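PDB 3LKB: probable branched-chain amino acid ABC transporter, amino acid binding protein, which probably binds branched-chain amino acids such as valine and delivers them to an ABC transporter for uptake. Local coordinates for residues Q129-L134 with S375-K380; D162-A167 with L172-V177. The protein carries 2 engineered substitutions. All blocks are in the same frame, centred on the assembly; numbering follows the deposited sequence.

Contact 1: Q129-L134 with S375-K380; sequences QVVALL and SALFRK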
# COMPACT_ATOMS: atom_id res chain seq x y z
N GLN A 129 -18.81 19.33 2.31
CA GLN A 129 -18.87 18.18 3.21
C GLN A 129 -18.74 18.64 4.65
O GLN A 129 -19.60 18.34 5.47
CB GLN A 129 -17.74 17.14 2.84
CG GLN A 129 -18.02 16.46 1.51
CD GLN A 129 -16.84 15.72 0.95
OE1 GLN A 129 -15.89 15.36 1.65
NE2 GLN A 129 -16.88 15.51 -0.33
N VAL A 130 -17.69 19.36 4.97
CA VAL A 130 -17.45 19.81 6.30
C VAL A 130 -18.53 20.78 6.82
O VAL A 130 -18.99 20.60 7.90
CB VAL A 130 -16.01 20.36 6.51
CG1 VAL A 130 -15.92 21.14 7.70
CG2 VAL A 130 -15.05 19.32 6.58
N VAL A 131 -18.93 21.74 6.02
CA VAL A 131 -20.04 22.61 6.30
C VAL A 131 -21.37 21.84 6.44
O VAL A 131 -22.16 22.16 7.26
CB VAL A 131 -20.15 23.76 5.25
CG1 VAL A 131 -21.31 24.57 5.44
CG2 VAL A 131 -18.96 24.56 5.21
N ALA A 132 -21.57 20.82 5.65
CA ALA A 132 -22.76 20.03 5.79
C ALA A 132 -22.80 19.34 7.15
O ALA A 132 -23.81 19.35 7.79
CB ALA A 132 -22.93 19.06 4.65
N LEU A 133 -21.71 18.75 7.54
CA LEU A 133 -21.54 18.21 8.88
C LEU A 133 -21.76 19.24 10.03
O LEU A 133 -22.37 18.92 11.06
CB LEU A 133 -20.12 17.61 9.03
CG LEU A 133 -19.87 16.35 8.20
CD1 LEU A 133 -18.42 16.06 8.16
CD2 LEU A 133 -20.71 15.13 8.68
N LEU A 134 -21.22 20.44 9.88
CA LEU A 134 -21.42 21.46 10.89
C LEU A 134 -22.87 21.82 10.99
O LEU A 134 -23.34 22.08 12.10
CB LEU A 134 -20.61 22.72 10.64
CG LEU A 134 -19.08 22.58 10.74
CD1 LEU A 134 -18.37 23.85 10.27
CD2 LEU A 134 -18.64 22.21 12.13
N SER A 375 -25.44 22.11 0.11
CA SER A 375 -25.39 23.07 1.22
C SER A 375 -25.41 24.53 0.75
O SER A 375 -24.41 25.04 0.26
CB SER A 375 -24.19 22.85 2.14
OG SER A 375 -24.09 23.92 3.07
N ALA A 376 -26.54 25.22 0.89
CA ALA A 376 -26.55 26.65 0.58
C ALA A 376 -25.62 27.43 1.53
O ALA A 376 -24.94 28.38 1.10
CB ALA A 376 -27.97 27.18 0.65
N LEU A 377 -25.56 27.03 2.81
CA LEU A 377 -24.56 27.63 3.73
C LEU A 377 -23.11 27.63 3.16
O LEU A 377 -22.40 28.66 3.18
CB LEU A 377 -24.58 26.95 5.08
CG LEU A 377 -23.62 27.55 6.13
CD1 LEU A 377 -23.78 29.07 6.23
CD2 LEU A 377 -23.84 26.94 7.53
N PHE A 378 -22.66 26.48 2.67
CA PHE A 378 -21.39 26.41 1.97
C PHE A 378 -21.26 27.48 0.89
O PHE A 378 -20.20 28.12 0.76
CB PHE A 378 -21.16 25.03 1.34
CG PHE A 378 -20.13 25.04 0.24
CD1 PHE A 378 -18.80 25.30 0.52
CD2 PHE A 378 -20.49 24.82 -1.07
CE1 PHE A 378 -17.83 25.34 -0.49
CE2 PHE A 378 -19.53 24.84 -2.06
CZ PHE A 378 -18.20 25.12 -1.78
N ARG A 379 -22.31 27.67 0.10
CA ARG A 379 -22.18 28.66 -0.96
C ARG A 379 -22.13 30.09 -0.39
O ARG A 379 -21.32 30.89 -0.86
CB ARG A 379 -23.24 28.49 -2.04
CG ARG A 379 -23.11 27.23 -2.82
CD ARG A 379 -24.44 26.84 -3.41
NE ARG A 379 -24.35 25.67 -4.31
CZ ARG A 379 -24.04 24.41 -3.95
NH1 ARG A 379 -23.78 24.10 -2.69
NH2 ARG A 379 -24.04 23.45 -4.86
N LYS A 380 -22.93 30.41 0.65
CA LYS A 380 -22.76 31.74 1.25
C LYS A 380 -21.35 32.00 1.79
O LYS A 380 -20.75 32.99 1.44
CB LYS A 380 -23.85 32.17 2.24
CG LYS A 380 -24.16 31.22 3.35
CD LYS A 380 -25.51 30.36 3.13
CE LYS A 380 -26.84 31.03 3.67
NZ LYS A 380 -27.84 30.08 4.24
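Ser375 OG is gripped by two polar groups and touched by Val131. It takes a nearly straight hydrogen bond from Phe378 N (3.0 Å, N-H...O angle 174°) and also bonds Glu135 OE1, on the same helix as Val131. The first bond makes Ser375 the N-cap of helix 376-383. The hydroxyl can do this because OG lies anti to the backbone N of Ser375 (chi1 171°). The capping hydroxyl is thus also tied to the neighbouring helix.

Val131 supplies the apolar half of the contact through a single methyl. Its CG1 stands opposite the backbone N, which sends it into the first turn of the other helix. There it meets Phe378 N at 3.6 Å and Ser375 OG at 3.7 Å. Leu377 presents its branch point to the same methyl, with Val131 CG1 to Leu377 CG at 3.8 Å. Phe378 joins through CB, at 4.1 Å from Val131 CG1. Its ring turns away from Val131 and packs on Ser127 and Glu128, at the start of helix 126-140.

Arg379 folds back over the start of its own helix. Its NH1 lies at the edge of the Phe378 ring, in the ring plane. The same NH1 bonds Ser375 O at 3.2 Å, from above the carbonyl plane, and forms a salt bridge with Glu128 OE2. Ser375 N also bonds Glu128 OE2. Glu128 and Glu135, about a turn before and a turn after Val131 on helix 126-140, thus both bond the start of helix 376-383.

The touching residues are buried. The C-terminal helix 376-383 rests here on helix 126-140, with helix 160-170 beside both: Ala166 packs on Val131, and Leu170 on Leu377.

Contact 2: D162-A167 with L172-V177; sequences DARKAA and LQIVDV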
# COMPACT_ATOMS: atom_id res chain seq x y z
N ASP A 162 -13.44 27.43 5.34
CA ASP A 162 -14.89 27.39 5.15
C ASP A 162 -15.58 26.92 6.40
O ASP A 162 -16.68 27.37 6.71
CB ASP A 162 -15.27 26.58 3.89
CG ASP A 162 -14.80 27.27 2.61
OD1 ASP A 162 -14.84 28.51 2.56
OD2 ASP A 162 -14.35 26.61 1.66
N ALA A 163 -14.92 26.08 7.18
CA ALA A 163 -15.50 25.62 8.44
C ALA A 163 -15.55 26.73 9.49
O ALA A 163 -16.53 26.86 10.21
CB ALA A 163 -14.74 24.44 8.97
N ARG A 164 -14.50 27.53 9.58
CA ARG A 164 -14.47 28.58 10.57
C ARG A 164 -15.60 29.54 10.25
O ARG A 164 -16.43 29.90 11.12
CB ARG A 164 -13.13 29.31 10.61
CG ARG A 164 -11.97 28.46 11.15
CD ARG A 164 -10.77 29.37 11.48
NE ARG A 164 -9.50 28.70 11.81
CZ ARG A 164 -9.14 28.32 13.04
NH1 ARG A 164 -9.99 28.51 14.05
NH2 ARG A 164 -7.96 27.73 13.27
N LYS A 165 -15.69 29.96 8.99
CA LYS A 165 -16.72 30.91 8.74
C LYS A 165 -18.12 30.33 8.85
O LYS A 165 -19.01 31.03 9.29
CB LYS A 165 -16.47 31.81 7.52
CG LYS A 165 -16.50 31.20 6.20
CD LYS A 165 -15.07 31.10 5.63
CE LYS A 165 -14.37 32.44 5.49
NZ LYS A 165 -14.03 32.69 4.04
N ALA A 166 -18.32 29.05 8.49
CA ALA A 166 -19.60 28.38 8.71
C ALA A 166 -19.92 28.25 10.20
O ALA A 166 -21.05 28.45 10.58
CB ALA A 166 -19.65 26.99 8.02
N ALA A 167 -18.92 27.94 11.02
CA ALA A 167 -19.13 27.78 12.46
C ALA A 167 -19.62 29.08 13.05
O ALA A 167 -20.54 29.10 13.87
CB ALA A 167 -17.89 27.37 13.15
N LEU A 172 -21.53 28.11 16.32
CA LEU A 172 -20.76 27.02 16.94
C LEU A 172 -19.41 27.55 17.32
O LEU A 172 -18.93 28.53 16.78
CB LEU A 172 -20.57 25.86 15.98
CG LEU A 172 -21.81 25.24 15.33
CD1 LEU A 172 -21.40 24.10 14.41
CD2 LEU A 172 -22.87 24.76 16.33
N GLN A 173 -18.73 26.90 18.25
CA GLN A 173 -17.37 27.34 18.42
C GLN A 173 -16.33 26.28 18.11
O GLN A 173 -16.33 25.18 18.65
CB GLN A 173 -17.18 28.01 19.75
CG GLN A 173 -17.23 27.15 20.94
CD GLN A 173 -16.95 27.98 22.18
OE1 GLN A 173 -15.81 28.04 22.67
NE2 GLN A 173 -17.97 28.67 22.66
N ILE A 174 -15.47 26.62 17.17
CA ILE A 174 -14.33 25.80 16.88
C ILE A 174 -13.32 26.13 17.94
O ILE A 174 -12.81 27.24 17.94
CB ILE A 174 -13.72 26.19 15.53
CG1 ILE A 174 -14.76 26.04 14.42
CG2 ILE A 174 -12.40 25.40 15.27
CD1 ILE A 174 -14.94 24.64 13.91
N VAL A 175 -13.01 25.19 18.82
CA VAL A 175 -12.14 25.51 19.95
C VAL A 175 -10.66 25.11 19.72
O VAL A 175 -9.74 25.68 20.34
CB VAL A 175 -12.66 24.93 21.29
CG1 VAL A 175 -14.02 24.30 21.11
CG2 VAL A 175 -11.73 23.89 21.83
N ASP A 176 -10.42 24.15 18.83
CA ASP A 176 -9.07 23.81 18.45
C ASP A 176 -9.10 23.28 17.06
O ASP A 176 -10.14 22.80 16.59
CB ASP A 176 -8.51 22.74 19.40
CG ASP A 176 -7.01 22.87 19.60
OD1 ASP A 176 -6.39 23.66 18.85
OD2 ASP A 176 -6.45 22.18 20.51
N VAL A 177 -7.96 23.42 16.38
CA VAL A 177 -7.63 22.63 15.23
C VAL A 177 -6.21 22.08 15.29
O VAL A 177 -5.20 22.80 15.44
CB VAL A 177 -8.07 23.28 13.86
CG1 VAL A 177 -8.67 24.66 14.02
CG2 VAL A 177 -7.01 23.22 12.77
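A helix and the strand that follows it meet here, as the closing half of a beta-alpha-beta crossover. Helix 160-170 ends in a short turn, and the chain returns as strand 173-179. Over these segments their directions differ by 133°, and the axes come within 8.3 Å.

At the turn, Leu172 N donates to Ala167 O (2.8 Å, N-H...O angle 159°). The bond reaches back five residues and ties the end of the helix to the start of the returning strand. Beside it the two side chains draw near, with Ala167 CB to Leu172 CB at 4.2 Å.

Ala167 is the small residue on which the strand packs. Its CB meets Ile174 CG1 at 3.6 Å and Ile174 CD1 at 4.1 Å. Ile174 lays its longer branch against the helix because CG1 sits beside the backbone N (chi1 -59°). The same side chain touches Val146 and Leu148 on strand 145-150, so it fills the layer between helix and sheet.

From the exposed side of the helix, Arg164 reaches over to the strand beyond Ile174. Its chain is extended from CG to NE and runs at about a right angle to Ile174. NH1 lies 4.1 Å from Ile174 CG2. NH2 comes to 3.2 Å from Val177 CG1, a distance short enough to be doubtful in detail. Both methyls approach the guanidinium obliquely. Arg164 NE has a long, weak ion pair with Glu161.

Strand 173-179 hydrogen-bonds to strand 145-150 as an outermost strand of the sheet. Parallel strands linked through a packed helix are typical of the Rossmann-like lobes of periplasmic binding proteins.

Overall arrangement
The centres of the two contacts lie about 12 Å apart, in the lobe that holds the seven-stranded mixed sheet. Along the chain, contact 2 falls inside the long loop that contact 1 closes: helix 126-140 comes first, then helix 160-170 and strand 173-179, and helix 376-383 last. They meet directly. Val130 CG1 is 3.7 Å from Ala163 CB, and Leu134 O is 3.6 Å from Leu172 CD1. Helix 126-140, helix 160-170 and helix 376-383 pack on one another, next to the edge strand 173-179. Helix 126-140 begins at Tyr126, a residue of the valine pocket, so one helix carries both a pocket residue and contact 1.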